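Peptidase S8 and S53, subtilisin, kexin, sedolisin (Mycobacterium smegmatis, PDB 4KG7) is a mycosin (MycP3), a subtilisin-like serine endopeptidase associated with the ESX-3 type VII secretion system of mycobacteria. Local coordinates at residues V181-A186 and A225-N230; P80-V85 and A128-I133. All blocks are in the same frame, centred on the assembly; numbering follows the deposited sequence.

Interaction 1 (V181-A186 and A225-N230); sequences VTCLPA and AACESN
Backbone contact between 181-186 and 225-230 is made by Cys183 O, which accepts Ala225 N at 3.0 Å, in a bent bond (136° at the hydrogen) whose donor lies 29° off the carbonyl plane. Here a loop of the subtilisin fold is pinned by a disulfide to the short strand 182-185, whose antiparallel partner is strand 248-251, joined through Thr182 with Ile251 and Leu184 with Val249. A water links Cys183 and Ala225 a second time: it accepts from Cys183 N at 2.9 Å and donates to Ala225 O at 2.7 Å. Both backbone polar groups of Cys183 are thus engaged with Ala225, one directly and the other through the water. On the strand's other flank, Thr182 OG1 is hydrogen-bonded to Asp157 OD2, and Ala154 of helix 150-170 touches both Thr182 and Leu184.

Covalent closure comes from Cys183 and Cys227, whose SG atoms are 2.1 Å apart. The bridge turns through +97° about the sulfur-sulfur bond, a right-handed disulfide. It fastens the loop a few residues beyond 219-223, which are not modelled. Val181 reaches the sulfur from the strand side, its CG1 3.9 Å from Cys227 SG, while its side chain lies about 6 Å from that of Ser319, the predicted nucleophile. At the far end of the strand Pro185 meets the loop through CD, 3.6 Å from the methyl carbon CB of Ala225.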
ATOM      1  N   VAL A 181      -5.842   2.377  -3.892  1.00  8.53           N
ATOM      2  CA  VAL A 181      -6.733   3.287  -3.170  1.00  8.75           C
ATOM      3  C   VAL A 181      -8.046   3.409  -3.932  1.00  9.34           C
ATOM      4  O   VAL A 181      -8.054   3.549  -5.164  1.00  9.81           O
ATOM      5  CB  VAL A 181      -6.119   4.710  -3.110  1.00  8.91           C
ATOM      6  CG1 VAL A 181      -7.030   5.717  -2.431  1.00  9.37           C
ATOM      7  CG2 VAL A 181      -4.772   4.673  -2.413  1.00  8.53           C
ATOM      8  N   THR A 182      -9.147   3.404  -3.197  1.00  9.58           N
ATOM      9  CA  THR A 182     -10.447   3.790  -3.700  1.00 10.27           C
ATOM     10  C   THR A 182     -10.961   4.963  -2.875  1.00 10.61           C
ATOM     11  O   THR A 182     -10.866   4.934  -1.649  1.00 10.20           O
ATOM     12  CB  THR A 182     -11.445   2.618  -3.607  1.00 10.75           C
ATOM     13  OG1 THR A 182     -10.920   1.526  -4.376  1.00 11.41           O
ATOM     14  CG2 THR A 182     -12.837   3.017  -4.097  1.00 11.60           C
ATOM     15  N   CYS A 183     -11.513   5.983  -3.530  1.00 11.35           N
ATOM     16  CA  CYS A 183     -12.085   7.107  -2.823  1.00 12.16           C
ATOM     17  C   CYS A 183     -13.551   7.217  -3.154  1.00 13.06           C
ATOM     18  O   CYS A 183     -13.965   6.852  -4.261  1.00 13.11           O
ATOM     19  CB  CYS A 183     -11.394   8.413  -3.186  1.00 12.59           C
ATOM     20  SG  CYS A 183      -9.699   8.529  -2.508  1.00 12.77           S
ATOM     21  N   LEU A 184     -14.336   7.661  -2.172  1.00 14.00           N
ATOM     22  CA  LEU A 184     -15.745   7.970  -2.386  1.00 15.71           C
ATOM     23  C   LEU A 184     -16.073   9.320  -1.793  1.00 16.21           C
ATOM     24  O   LEU A 184     -15.514   9.715  -0.783  1.00 15.38           O
ATOM     25  CB  LEU A 184     -16.635   6.925  -1.715  1.00 16.68           C
ATOM     26  CG  LEU A 184     -16.891   5.662  -2.546  1.00 17.42           C
ATOM     27  CD1 LEU A 184     -17.738   4.701  -1.738  1.00 17.82           C
ATOM     28  CD2 LEU A 184     -17.574   5.995  -3.860  1.00 18.28           C
ATOM     29  N   PRO A 185     -17.003  10.041  -2.413  1.00 17.74           N
ATOM     30  CA  PRO A 185     -17.394  11.268  -1.767  1.00 18.68           C
ATOM     31  C   PRO A 185     -18.080  10.952  -0.432  1.00 19.56           C
ATOM     32  O   PRO A 185     -18.736   9.912  -0.288  1.00 18.68           O
ATOM     33  CB  PRO A 185     -18.362  11.911  -2.780  1.00 19.75           C
ATOM     34  CG  PRO A 185     -18.816  10.798  -3.634  1.00 19.86           C
ATOM     35  CD  PRO A 185     -17.695   9.818  -3.695  1.00 18.48           C
ATOM     36  N   ALA A 186     -17.909  11.842   0.538  1.00 20.99           N
ATOM     37  CA  ALA A 186     -18.410  11.635   1.889  1.00 22.95           C
ATOM     38  C   ALA A 186     -19.926  11.499   1.891  1.00 26.34           C
ATOM     39  O   ALA A 186     -20.450  10.624   2.569  1.00 27.54           O
ATOM     40  CB  ALA A 186     -17.963  12.763   2.805  1.00 23.40           C
ATOM     41  N   ALA A 225     -14.496   7.377  -7.127  1.00 23.49           N
ATOM     42  CA  ALA A 225     -14.376   8.818  -7.369  1.00 22.55           C
ATOM     43  C   ALA A 225     -12.925   9.321  -7.342  1.00 21.47           C
ATOM     44  O   ALA A 225     -12.044   8.713  -6.738  1.00 20.50           O
ATOM     45  CB  ALA A 225     -15.203   9.582  -6.349  1.00 22.68           C
ATOM     46  N   ALA A 226     -12.689  10.458  -7.995  1.00 20.66           N
ATOM     47  CA  ALA A 226     -11.396  11.094  -7.921  1.00 19.90           C
ATOM     48  C   ALA A 226     -11.157  11.443  -6.447  1.00 18.64           C
ATOM     49  O   ALA A 226     -12.009  12.026  -5.788  1.00 20.57           O
ATOM     50  CB  ALA A 226     -11.348  12.345  -8.801  1.00 20.86           C
ATOM     51  N   CYS A 227     -10.010  11.045  -5.940  1.00 16.38           N
ATOM     52  CA  CYS A 227      -9.585  11.403  -4.590  1.00 14.61           C
ATOM     53  C   CYS A 227      -9.278  12.900  -4.485  1.00 14.03           C
ATOM     54  O   CYS A 227      -8.662  13.455  -5.385  1.00 14.21           O
ATOM     55  CB  CYS A 227      -8.325  10.621  -4.247  1.00 14.01           C
ATOM     56  SG  CYS A 227      -8.543   8.819  -4.192  1.00 14.66           S
ATOM     57  N   GLU A 228      -9.673  13.550  -3.392  1.00 13.26           N
ATOM     58  CA  GLU A 228      -9.323  14.945  -3.180  1.00 13.45           C
ATOM     59  C   GLU A 228      -8.871  15.153  -1.753  1.00 11.95           C
ATOM     60  O   GLU A 228      -9.429  14.554  -0.824  1.00 11.51           O
ATOM     61  CB  GLU A 228     -10.528  15.859  -3.469  1.00 15.61           C
ATOM     62  CG  GLU A 228     -10.878  15.938  -4.941  1.00 18.00           C
ATOM     63  CD  GLU A 228     -12.131  16.746  -5.251  1.00 20.77           C
ATOM     64  OE1 GLU A 228     -12.785  17.300  -4.327  1.00 22.68           O
ATOM     65  OE2 GLU A 228     -12.469  16.806  -6.460  1.00 23.93           O
ATOM     66  N   SER A 229      -7.857  15.988  -1.563  1.00 10.86           N
ATOM     67  CA  SER A 229      -7.438  16.339  -0.227  1.00 10.27           C
ATOM     68  C   SER A 229      -8.581  16.940   0.571  1.00 10.40           C
ATOM     69  O   SER A 229      -9.341  17.777   0.074  1.00 10.98           O
ATOM     70  CB  SER A 229      -6.280  17.320  -0.276  1.00 10.21           C
ATOM     71  OG  SER A 229      -5.070  16.637  -0.550  1.00  9.79           O
ATOM     72  N   ASN A 230      -8.640  16.548   1.846  1.00 10.09           N
ATOM     73  CA  ASN A 230      -9.633  17.052   2.796  1.00 10.59           C
ATOM     74  C   ASN A 230      -9.127  18.263   3.565  1.00 11.32           C
ATOM     75  O   ASN A 230      -7.921  18.482   3.644  1.00 11.25           O
ATOM     76  CB  ASN A 230      -9.978  15.938   3.753  1.00 10.12           C
ATOM     77  CG  ASN A 230     -10.689  14.818   3.057  1.00  9.87           C
ATOM     78  OD1 ASN A 230     -11.828  14.993   2.615  1.00  9.75           O
ATOM     79  ND2 ASN A 230     -10.011  13.676   2.894  1.00  9.39           N
TER
HETATM   80  O   HOH W   1     -11.343   6.094  -6.399  1.00 15.22           O

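Interaction 2 (P80-V85 and A128-I133); sequences PRLPNV and ARLISI
The carboxamide of Asn84 is the flat group that reaches Ala128, and it does so by its edge: ND2 donates to Ala128 O at 3.0 Å, with the acceptor just 7° out of the amide plane. Over one face of the amide, on the side of its nitrogen, comes the branch point of Leu130, whose CG is 4.4 Å from Asn84 ND2. A chi1 of 55° sets Asn84 CG between its own backbone N and carbonyl carbon, which brings the amide round to the start of 128-133. The same ND2 also donates to Ala113 O, so two carbonyls fix the rotation of the amide.

The main chain of Asn84 adds a nearly straight bond, Leu130 N to Asn84 O at 2.9 Å (165° at the hydrogen). With the backbone bond between Leu130 and Glu86, it makes the parallel pairing of Val85 with Leu130, their CA atoms 4.7 Å apart. Val85 CA also points its hydrogen at Leu130 O, at a carbon-to-oxygen distance of 3.5 Å.

On the face that carries Val85 and Leu130, the isopropyl group of Leu130 is met by two side chains that lie aslant to it. Leu82 brings CD2 to within 3.9 Å of Leu130 CD1, and Val85 brings CG2 to 4.1 Å from the same methyl. The other branch of Val85 runs on along the strand, CG1 packing 3.9 Å from Ser132 CB, while Ser132 OG is held by Gly97 O. Helix 104-113 covers this face through Thr106 on Leu82 and through Ala109, Ile112 and Ala113 on Leu130. The contact starts the strand pair at one edge of the seven-stranded parallel sheet, 85-90 outermost and 129-134 next, with 68-73 beyond.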
ATOM      1  N   PRO A  80      14.045 -12.558 -11.734  1.00 13.65           N
ATOM      2  CA  PRO A  80      15.284 -12.703 -10.961  1.00 14.19           C
ATOM      3  C   PRO A  80      15.406 -11.829  -9.723  1.00 13.79           C
ATOM      4  O   PRO A  80      16.111 -12.193  -8.770  1.00 14.48           O
ATOM      5  CB  PRO A  80      16.380 -12.352 -11.965  1.00 14.78           C
ATOM      6  CG  PRO A  80      15.755 -12.488 -13.293  1.00 15.05           C
ATOM      7  CD  PRO A  80      14.286 -12.296 -13.163  1.00 14.25           C
ATOM      8  N   ARG A  81      14.731 -10.685  -9.709  1.00 13.08           N
ATOM      9  CA  ARG A  81      14.783  -9.813  -8.537  1.00 12.48           C
ATOM     10  C   ARG A  81      13.625 -10.074  -7.578  1.00 12.25           C
ATOM     11  O   ARG A  81      13.595  -9.517  -6.476  1.00 12.11           O
ATOM     12  CB  ARG A  81      14.798  -8.358  -8.978  1.00 12.22           C
ATOM     13  CG  ARG A  81      15.913  -8.027  -9.957  1.00 12.70           C
ATOM     14  CD  ARG A  81      17.307  -8.263  -9.408  1.00 13.23           C
ATOM     15  NE  ARG A  81      17.774  -7.244  -8.472  1.00 13.04           N
ATOM     16  CZ  ARG A  81      18.422  -6.127  -8.800  1.00 12.83           C
ATOM     17  NH1 ARG A  81      18.703  -5.842 -10.066  1.00 13.16           N
ATOM     18  NH2 ARG A  81      18.788  -5.285  -7.847  1.00 12.47           N
ATOM     19  N   LEU A  82      12.680 -10.925  -7.998  1.00 12.28           N
ATOM     20  CA  LEU A  82      11.560 -11.357  -7.163  1.00 12.19           C
ATOM     21  C   LEU A  82      11.351 -12.866  -7.280  1.00 13.29           C
ATOM     22  O   LEU A  82      10.354 -13.326  -7.823  1.00 13.76           O
ATOM     23  CB  LEU A  82      10.282 -10.622  -7.541  1.00 11.51           C
ATOM     24  CG  LEU A  82      10.234  -9.160  -7.146  1.00 10.91           C
ATOM     25  CD1 LEU A  82       9.168  -8.439  -7.964  1.00 10.85           C
ATOM     26  CD2 LEU A  82      10.054  -8.990  -5.629  1.00 10.58           C
ATOM     27  N   PRO A  83      12.308 -13.639  -6.758  1.00 14.74           N
ATOM     28  CA  PRO A  83      12.214 -15.084  -6.663  1.00 16.26           C
ATOM     29  C   PRO A  83      11.487 -15.492  -5.368  1.00 17.20           C
ATOM     30  O   PRO A  83      11.324 -16.693  -5.080  1.00 20.91           O
ATOM     31  CB  PRO A  83      13.685 -15.481  -6.575  1.00 16.42           C
ATOM     32  CG  PRO A  83      14.302 -14.386  -5.766  1.00 15.79           C
ATOM     33  CD  PRO A  83      13.569 -13.131  -6.190  1.00 14.95           C
ATOM     34  N   ASN A  84      11.102 -14.513  -4.549  1.00 17.79           N
ATOM     35  CA  ASN A  84      10.593 -14.784  -3.211  1.00 17.65           C
ATOM     36  C   ASN A  84       9.093 -14.505  -3.118  1.00 17.02           C
ATOM     37  O   ASN A  84       8.619 -13.983  -2.084  1.00 17.91           O
ATOM     38  CB  ASN A  84      11.368 -13.955  -2.160  1.00 18.02           C
ATOM     39  CG  ASN A  84      11.370 -12.454  -2.450  1.00 18.04           C
ATOM     40  OD1 ASN A  84      11.365 -12.027  -3.605  1.00 18.24           O
ATOM     41  ND2 ASN A  84      11.433 -11.652  -1.385  1.00 17.50           N
ATOM     42  N   VAL A  85       8.357 -14.835  -4.196  1.00 16.55           N
ATOM     43  CA  VAL A  85       6.894 -14.571  -4.241  1.00 15.06           C
ATOM     44  C   VAL A  85       6.021 -15.823  -4.354  1.00 14.63           C
ATOM     45  O   VAL A  85       6.174 -16.654  -5.268  1.00 17.34           O
ATOM     46  CB  VAL A  85       6.515 -13.641  -5.402  1.00 14.52           C
ATOM     47  CG1 VAL A  85       5.092 -13.114  -5.224  1.00 13.96           C
ATOM     48  CG2 VAL A  85       7.508 -12.499  -5.524  1.00 14.77           C
ATOM     49  N   ALA A 128      12.484 -11.119   3.586  1.00 12.17           N
ATOM     50  CA  ALA A 128      11.068 -11.410   3.772  1.00 12.10           C
ATOM     51  C   ALA A 128      10.525 -12.210   2.589  1.00 12.79           C
ATOM     52  O   ALA A 128      11.115 -12.230   1.517  1.00 13.25           O
ATOM     53  CB  ALA A 128      10.292 -10.127   3.963  1.00 11.55           C
ATOM     54  N   ARG A 129       9.410 -12.873   2.791  1.00 13.60           N
ATOM     55  CA  ARG A 129       8.720 -13.565   1.715  1.00 14.74           C
ATOM     56  C   ARG A 129       7.477 -12.784   1.378  1.00 12.75           C
ATOM     57  O   ARG A 129       6.914 -12.114   2.227  1.00 13.10           O
ATOM     58  CB  ARG A 129       8.364 -14.970   2.148  1.00 18.32           C
ATOM     59  CG  ARG A 129       9.576 -15.880   2.084  1.00 22.93           C
ATOM     60  CD  ARG A 129       9.239 -17.311   2.433  1.00 27.19           C
ATOM     61  NE  ARG A 129       8.697 -17.468   3.792  1.00 31.54           N
ATOM     62  CZ  ARG A 129       7.402 -17.480   4.127  1.00 35.02           C
ATOM     63  NH1 ARG A 129       6.439 -17.313   3.227  1.00 34.71           N
ATOM     64  NH2 ARG A 129       7.068 -17.659   5.407  1.00 38.39           N
ATOM     65  N   LEU A 130       7.080 -12.836   0.122  1.00 11.23           N
ATOM     66  CA  LEU A 130       5.905 -12.136  -0.303  1.00 10.13           C
ATOM     67  C   LEU A 130       4.828 -13.124  -0.705  1.00  9.58           C
ATOM     68  O   LEU A 130       5.132 -14.196  -1.217  1.00 10.12           O
ATOM     69  CB  LEU A 130       6.226 -11.292  -1.544  1.00 10.19           C
ATOM     70  CG  LEU A 130       7.262 -10.206  -1.305  1.00 10.59           C
ATOM     71  CD1 LEU A 130       7.666  -9.594  -2.638  1.00 11.03           C
ATOM     72  CD2 LEU A 130       6.729  -9.169  -0.349  1.00 10.65           C
ATOM     73  N   ILE A 131       3.582 -12.760  -0.447  1.00  8.63           N
ATOM     74  CA  ILE A 131       2.412 -13.438  -1.042  1.00  8.50           C
ATOM     75  C   ILE A 131       1.716 -12.414  -1.924  1.00  7.66           C
ATOM     76  O   ILE A 131       1.370 -11.304  -1.451  1.00  7.65           O
ATOM     77  CB  ILE A 131       1.418 -13.923   0.025  1.00  8.79           C
ATOM     78  CG1 ILE A 131       2.066 -14.944   0.945  1.00  9.46           C
ATOM     79  CG2 ILE A 131       0.192 -14.536  -0.639  1.00  9.07           C
ATOM     80  CD1 ILE A 131       1.288 -15.146   2.223  1.00  9.81           C
ATOM     81  N   SER A 132       1.515 -12.756  -3.197  1.00  7.41           N
ATOM     82  CA  SER A 132       0.803 -11.873  -4.125  1.00  6.87           C
ATOM     83  C   SER A 132      -0.652 -12.288  -4.311  1.00  6.90           C
ATOM     84  O   SER A 132      -0.928 -13.390  -4.758  1.00  7.03           O
ATOM     85  CB  SER A 132       1.442 -11.912  -5.495  1.00  6.99           C
ATOM     86  OG  SER A 132       0.703 -11.090  -6.358  1.00  6.84           O
ATOM     87  N   ILE A 133      -1.561 -11.374  -3.988  1.00  6.59           N
ATOM     88  CA  ILE A 133      -3.003 -11.560  -4.199  1.00  6.66           C
ATOM     89  C   ILE A 133      -3.424 -10.480  -5.187  1.00  6.73           C
ATOM     90  O   ILE A 133      -3.329  -9.276  -4.889  1.00  6.48           O
ATOM     91  CB  ILE A 133      -3.800 -11.387  -2.888  1.00  6.65           C
ATOM     92  CG1 ILE A 133      -3.376 -12.450  -1.871  1.00  6.85           C
ATOM     93  CG2 ILE A 133      -5.297 -11.489  -3.141  1.00  6.85           C
ATOM     94  CD1 ILE A 133      -3.930 -12.188  -0.481  1.00  6.90           C
TER

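From the N terminus the chain passes strand 26-28 and two short helices before strand 68-73, which carries Asp73 of the predicted charge relay. Interaction 2 closes a loop of 42 residues from 80-85 to 128-133, a beta-alpha-beta crossover that holds helix 104-113 and His104. After helix 150-170 and strand 175-178, interaction 1 closes a second loop, of 38 residues, which takes in helix 193-205 and strand 209-213. The two loops follow in series and neither nest nor cross. The contact centres lie 31 Å apart on opposite sides of the chain's centre: interaction 2 joins strands at one margin of the main sheet, whereas interaction 1 ties a loop to the small antiparallel sheet near Ser319.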